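Type II restriction enzyme MunI (PDB 1D02) cuts double-stranded DNA as a homodimeric type II restriction endonuclease, recognising the sequence 5'-CAATTG-3' and cleaving after its first C. Local coordinates at residues 13-18 with 28-33; 150-155 with 175-180. The protein carries 1 engineered substitution. All coordinates share one frame; numbering follows the deposited sequence.

Contact 1: 13-18 with 28-33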
loop_
_atom_site.group_PDB
_atom_site.type_symbol
_atom_site.label_atom_id
_atom_site.label_comp_id
_atom_site.label_asym_id
_atom_site.label_seq_id
_atom_site.Cartn_x
_atom_site.Cartn_y
_atom_site.Cartn_z
ATOM N N GLN D 13 18.234 30.974 -3.091
ATOM C CA GLN D 13 19.100 31.540 -4.127
ATOM C C GLN D 13 19.865 30.443 -4.866
ATOM O O GLN D 13 20.055 30.537 -6.088
ATOM C CB GLN D 13 20.089 32.549 -3.532
ATOM C CG GLN D 13 19.404 33.776 -2.897
ATOM C CD GLN D 13 19.327 33.668 -1.378
ATOM O OE1 GLN D 13 19.095 32.576 -0.832
ATOM N NE2 GLN D 13 19.522 34.807 -0.683
ATOM N N ALA D 14 20.298 29.405 -4.146
ATOM C CA ALA D 14 21.031 28.317 -4.787
ATOM C C ALA D 14 20.091 27.583 -5.733
ATOM O O ALA D 14 20.508 27.195 -6.815
ATOM C CB ALA D 14 21.592 27.342 -3.770
ATOM N N LEU D 15 18.833 27.400 -5.330
ATOM C CA LEU D 15 17.863 26.726 -6.210
ATOM C C LEU D 15 17.583 27.583 -7.459
ATOM O O LEU D 15 17.469 27.058 -8.594
ATOM C CB LEU D 15 16.553 26.448 -5.454
ATOM C CG LEU D 15 15.422 25.826 -6.293
ATOM C CD1 LEU D 15 15.908 24.502 -6.913
ATOM C CD2 LEU D 15 14.204 25.559 -5.446
ATOM N N ALA D 16 17.471 28.900 -7.263
ATOM C CA ALA D 16 17.232 29.782 -8.406
ATOM C C ALA D 16 18.434 29.688 -9.364
ATOM O O ALA D 16 18.271 29.739 -10.587
ATOM C CB ALA D 16 17.010 31.226 -7.934
ATOM N N GLY D 17 19.636 29.542 -8.818
ATOM C CA GLY D 17 20.812 29.403 -9.669
ATOM C C GLY D 17 20.730 28.128 -10.515
ATOM O O GLY D 17 21.065 28.133 -11.699
ATOM N N LEU D 18 20.297 27.030 -9.898
ATOM C CA LEU D 18 20.145 25.760 -10.623
ATOM C C LEU D 18 19.129 25.955 -11.737
ATOM O O LEU D 18 19.358 25.547 -12.890
ATOM C CB LEU D 18 19.683 24.647 -9.659
ATOM C CG LEU D 18 19.328 23.299 -10.287
ATOM C CD1 LEU D 18 20.534 22.671 -10.965
ATOM C CD2 LEU D 18 18.811 22.363 -9.202
ATOM N N TYR D 28 16.623 15.214 -6.599
ATOM C CA TYR D 28 17.927 15.268 -5.959
ATOM C C TYR D 28 18.704 16.559 -6.177
ATOM O O TYR D 28 19.169 17.169 -5.190
ATOM C CB TYR D 28 18.763 14.064 -6.389
ATOM C CG TYR D 28 18.025 12.774 -6.153
ATOM C CD1 TYR D 28 17.286 12.154 -7.178
ATOM C CD2 TYR D 28 18.017 12.194 -4.897
ATOM C CE1 TYR D 28 16.558 10.968 -6.921
ATOM C CE2 TYR D 28 17.313 11.036 -4.639
ATOM C CZ TYR D 28 16.589 10.428 -5.637
ATOM O OH TYR D 28 15.884 9.290 -5.314
ATOM N N ASN D 29 18.875 17.005 -7.420
ATOM C CA ASN D 29 19.660 18.241 -7.545
ATOM C C ASN D 29 18.911 19.465 -7.000
ATOM O O ASN D 29 19.526 20.393 -6.481
ATOM C CB ASN D 29 20.237 18.451 -8.976
ATOM C CG ASN D 29 19.184 18.576 -10.074
ATOM O OD1 ASN D 29 17.985 18.609 -9.837
ATOM N ND2 ASN D 29 19.668 18.673 -11.314
ATOM N N VAL D 30 17.588 19.421 -7.040
ATOM C CA VAL D 30 16.763 20.506 -6.513
ATOM C C VAL D 30 16.938 20.594 -4.983
ATOM O O VAL D 30 17.236 21.670 -4.436
ATOM C CB VAL D 30 15.264 20.269 -6.869
ATOM C CG1 VAL D 30 14.322 21.073 -5.958
ATOM C CG2 VAL D 30 15.020 20.642 -8.345
ATOM N N PHE D 31 16.778 19.477 -4.276
ATOM C CA PHE D 31 16.931 19.571 -2.831
ATOM C C PHE D 31 18.382 19.785 -2.411
ATOM O O PHE D 31 18.630 20.475 -1.418
ATOM C CB PHE D 31 16.331 18.342 -2.124
ATOM C CG PHE D 31 14.861 18.489 -1.836
ATOM C CD1 PHE D 31 13.910 17.734 -2.524
ATOM C CD2 PHE D 31 14.420 19.426 -0.894
ATOM C CE1 PHE D 31 12.560 17.911 -2.275
ATOM C CE2 PHE D 31 13.059 19.606 -0.647
ATOM C CZ PHE D 31 12.132 18.844 -1.339
ATOM N N ASN D 32 19.337 19.198 -3.135
ATOM C CA ASN D 32 20.743 19.417 -2.787
ATOM C C ASN D 32 21.054 20.904 -2.915
ATOM O O ASN D 32 21.762 21.475 -2.081
ATOM C CB ASN D 32 21.669 18.616 -3.712
ATOM C CG ASN D 32 21.732 17.155 -3.339
ATOM O OD1 ASN D 32 21.980 16.282 -4.188
ATOM N ND2 ASN D 32 21.554 16.871 -2.059
ATOM N N ALA D 33 20.524 21.550 -3.944
ATOM C CA ALA D 33 20.804 22.976 -4.093
ATOM C C ALA D 33 20.166 23.794 -2.978
ATOM O O ALA D 33 20.816 24.640 -2.353
ATOM C CB ALA D 33 20.304 23.490 -5.458
#
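Leu15 and Ala33 bring the two helices together, their CA atoms 5.2 Å apart, where segments 13-18 and 28-33 run roughly antiparallel at 144° with axes 8.6 Å apart at closest approach. Ala33 is central: its methyl faces the first helix and meets the backbone at Ala14 and Leu15, with CB 4.1 Å from Leu15 CA. Ala14 answers from the other side, its CB 3.1 Å from Ala33 O, a tight contact that suits a side chain as short as a methyl. Alanine fits both positions because it lets backbone approach backbone. Towards the start of the second helix the gap is filled by leucines. Leu18 reaches across with CG anti to the backbone N (chi1 173°), which carries the fork toward the Asn29 peptide, CD2 ending 3.4 Å from Asn29 O; the same methyl touches Ala33 CB at 4.2 Å. Both methyls rest against one side of the Asn29 amide, CD2 near CG and OD1, CD1 4.1 Å from Asn29 ND2, the two side chains crossing at about a right angle. This amide is turned to local partners, OD1 accepting from Asn26 N and ND2 donating to Glu24 O, and thus offers Leu18 a polar group already satisfied by the turn before its helix. Leu15, buried, sends CD1 to Val30 CG1 at 3.9 Å, the methyls meeting beside the Val30 carbonyl. No hydrogen bond crosses between the segments. The pair forms a helical hairpin: Gln25 from the connection touches Leu15, Leu18 and Val30, helix 186-197 covers Leu15 and Val30 through Val190, Phe31 points away from the first helix onto Ile86 of strand 84-88, and Tyr28 reaches strands 40-44 and 84-88.

Contact 2: 150-155 with 175-180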
loop_
_atom_site.group_PDB
_atom_site.type_symbol
_atom_site.label_atom_id
_atom_site.label_comp_id
_atom_site.label_asym_id
_atom_site.label_seq_id
_atom_site.Cartn_x
_atom_site.Cartn_y
_atom_site.Cartn_z
ATOM N N VAL D 150 5.482 10.832 -0.366
ATOM C CA VAL D 150 5.535 10.198 -1.680
ATOM C C VAL D 150 5.391 11.298 -2.738
ATOM O O VAL D 150 4.431 12.069 -2.723
ATOM C CB VAL D 150 4.394 9.156 -1.861
ATOM C CG1 VAL D 150 4.430 8.586 -3.273
ATOM C CG2 VAL D 150 4.536 7.996 -0.833
ATOM N N VAL D 151 6.392 11.399 -3.608
ATOM C CA VAL D 151 6.354 12.374 -4.698
ATOM C C VAL D 151 6.034 11.632 -5.990
ATOM O O VAL D 151 6.758 10.692 -6.369
ATOM C CB VAL D 151 7.702 13.100 -4.838
ATOM C CG1 VAL D 151 7.657 14.049 -6.039
ATOM C CG2 VAL D 151 7.999 13.883 -3.538
ATOM N N PHE D 152 4.937 12.021 -6.638
ATOM C CA PHE D 152 4.516 11.407 -7.903
ATOM C C PHE D 152 5.036 12.280 -9.039
ATOM O O PHE D 152 5.117 13.507 -8.898
ATOM C CB PHE D 152 2.989 11.305 -7.988
ATOM C CG PHE D 152 2.378 10.354 -6.980
ATOM C CD1 PHE D 152 1.888 10.826 -5.760
ATOM C CD2 PHE D 152 2.305 8.996 -7.246
ATOM C CE1 PHE D 152 1.333 9.954 -4.809
ATOM C CE2 PHE D 152 1.754 8.108 -6.307
ATOM C CZ PHE D 152 1.266 8.584 -5.084
ATOM N N GLU D 153 5.361 11.641 -10.160
ATOM C CA GLU D 153 5.922 12.322 -11.335
ATOM C C GLU D 153 5.367 11.628 -12.565
ATOM O O GLU D 153 4.924 10.484 -12.473
ATOM C CB GLU D 153 7.450 12.170 -11.363
ATOM C CG GLU D 153 8.180 12.878 -10.215
ATOM C CD GLU D 153 9.704 12.665 -10.217
ATOM O OE1 GLU D 153 10.239 11.944 -11.083
ATOM O OE2 GLU D 153 10.368 13.220 -9.308
ATOM N N GLY D 154 5.418 12.307 -13.711
ATOM C CA GLY D 154 4.921 11.702 -14.945
ATOM C C GLY D 154 3.486 12.099 -15.253
ATOM O O GLY D 154 2.852 12.863 -14.515
ATOM N N ASP D 155 2.944 11.571 -16.344
ATOM C CA ASP D 155 1.571 11.927 -16.702
ATOM C C ASP D 155 0.527 11.523 -15.650
ATOM O O ASP D 155 -0.584 12.068 -15.628
ATOM C CB ASP D 155 1.238 11.341 -18.084
ATOM C CG ASP D 155 1.894 12.118 -19.205
ATOM O OD1 ASP D 155 2.040 11.579 -20.319
ATOM O OD2 ASP D 155 2.257 13.284 -18.974
ATOM N N ASP D 175 -1.017 16.267 2.889
ATOM C CA ASP D 175 0.322 16.803 2.734
ATOM C C ASP D 175 1.415 15.744 2.638
ATOM O O ASP D 175 2.581 16.084 2.416
ATOM C CB ASP D 175 0.658 17.770 3.881
ATOM C CG ASP D 175 -0.264 18.988 3.916
ATOM O OD1 ASP D 175 -0.925 19.293 2.899
ATOM O OD2 ASP D 175 -0.315 19.656 4.974
ATOM N N ASN D 176 1.046 14.472 2.818
ATOM C CA ASN D 176 2.017 13.392 2.740
ATOM C C ASN D 176 2.324 12.890 1.322
ATOM O O ASN D 176 3.051 11.921 1.145
ATOM C CB ASN D 176 1.614 12.262 3.688
ATOM C CG ASN D 176 1.936 12.619 5.135
ATOM O OD1 ASN D 176 1.039 12.834 5.948
ATOM N ND2 ASN D 176 3.224 12.737 5.436
ATOM N N TYR D 177 1.754 13.551 0.313
ATOM C CA TYR D 177 2.149 13.242 -1.062
ATOM C C TYR D 177 2.231 14.565 -1.806
ATOM O O TYR D 177 1.686 15.576 -1.341
ATOM C CB TYR D 177 1.155 12.313 -1.774
ATOM C CG TYR D 177 -0.149 12.969 -2.150
ATOM C CD1 TYR D 177 -0.304 13.601 -3.385
ATOM C CD2 TYR D 177 -1.214 12.962 -1.267
ATOM C CE1 TYR D 177 -1.503 14.212 -3.727
ATOM C CE2 TYR D 177 -2.419 13.558 -1.589
ATOM C CZ TYR D 177 -2.560 14.180 -2.821
ATOM O OH TYR D 177 -3.768 14.753 -3.120
ATOM N N PHE D 178 2.947 14.583 -2.925
ATOM C CA PHE D 178 3.014 15.796 -3.749
ATOM C C PHE D 178 3.057 15.364 -5.203
ATOM O O PHE D 178 3.781 14.422 -5.549
ATOM C CB PHE D 178 4.261 16.633 -3.432
ATOM C CG PHE D 178 4.443 17.808 -4.354
ATOM C CD1 PHE D 178 3.646 18.956 -4.229
ATOM C CD2 PHE D 178 5.413 17.773 -5.352
ATOM C CE1 PHE D 178 3.826 20.054 -5.091
ATOM C CE2 PHE D 178 5.596 18.862 -6.215
ATOM C CZ PHE D 178 4.808 19.997 -6.083
ATOM N N MET D 179 2.279 16.046 -6.038
ATOM C CA MET D 179 2.210 15.764 -7.476
ATOM C C MET D 179 3.148 16.749 -8.170
ATOM O O MET D 179 2.814 17.932 -8.287
ATOM C CB MET D 179 0.783 15.997 -8.000
ATOM C CG MET D 179 -0.267 15.143 -7.344
ATOM S SD MET D 179 -0.256 13.501 -8.057
ATOM C CE MET D 179 -1.587 12.711 -7.166
ATOM N N TRP D 180 4.313 16.279 -8.622
ATOM C CA TRP D 180 5.267 17.164 -9.283
ATOM C C TRP D 180 4.997 16.992 -10.773
ATOM O O TRP D 180 5.470 16.046 -11.398
ATOM C CB TRP D 180 6.701 16.765 -8.922
ATOM C CG TRP D 180 7.718 17.849 -9.230
ATOM C CD1 TRP D 180 7.458 19.167 -9.506
ATOM C CD2 TRP D 180 9.141 17.695 -9.302
ATOM N NE1 TRP D 180 8.637 19.839 -9.750
ATOM C CE2 TRP D 180 9.683 18.958 -9.635
ATOM C CE3 TRP D 180 10.009 16.611 -9.121
ATOM C CZ2 TRP D 180 11.047 19.165 -9.795
ATOM C CZ3 TRP D 180 11.387 16.819 -9.278
ATOM C CH2 TRP D 180 11.888 18.084 -9.611
HETATM O O HOH W 1 6.161 15.011 -13.814
#
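Val150, Phe152, Asn176, Phe178 and Trp180 join two parallel strands by alternating backbone hydrogen bonds, with axes 4.7 Å apart and 21° between their directions. Val150 N donates to Asn176 O and Val150 O accepts from Phe178 N; Phe152 repeats the pattern, its N donating to Phe178 O at 2.9 Å and its O receiving Trp180 N. On the face carrying Phe152, the packing is close. Met179 is bent at chi2 (-80°), which brings SD to 3.9 Å from Phe152 CB and 5.0 Å from the ring centroid, an oblique Met-aromatic contact. Tyr177 CB meets the ring edge at CE1, 3.8 Å away, while Val150 CG1 lies over one face towards the rim. Ile166 of helix 160-170 touches both Phe152 and Met179, so flat and flexible apolar groups fill this layer together. On the other face, Val151 CG1 rests 4.1 Å from Trp180 CB and also reaches the edge of Phe178, and Leu189 of helix 186-197 covers all three. Glu153 runs alongside Trp180, OE2 at the indole edge, 3.4 Å from CE3, with carboxylate and ring planes 68° apart; OE1 has a long, weak ion pair with Arg101. The direct bonds run as far as Trp180 N; at partly exposed Gly154 water takes over, accepting from Gly154 N and donating to Trp180 O at 2.7 Å. Glycine fits its positive phi, where a CB would crowd the preceding carbonyl. This is a beta-alpha-beta crossover in a member of the PD-(D/E)XK clan, helix 160-170 connecting the strands. Direct backbone hydrogen bonds and apolar side chains are consistent with a buried interior in which the peptide groups satisfy one another, whereas the carboxylate and bridging water mark the hydrated end of the strand pair.

Contact 1 lies nearer the periphery, its centre 19 Å from that of the chain and only half its touching residues buried; contact 2, at 9 Å, belongs to the core. One joins neighbouring helices entirely through van der Waals packing, with small residues setting the spacing, while the other joins sheet strands by backbone hydrogen bonds, with large aromatic residues filling the layers on both faces. Helix 186-197 serves both: Val190 covers contact 1 and Leu189 covers the Val151 side of contact 2. The two also meet directly, Val30 CG2 lying 4.2 Å from Trp180 CH2, so the hairpin packs directly against the indole on strand 177-180.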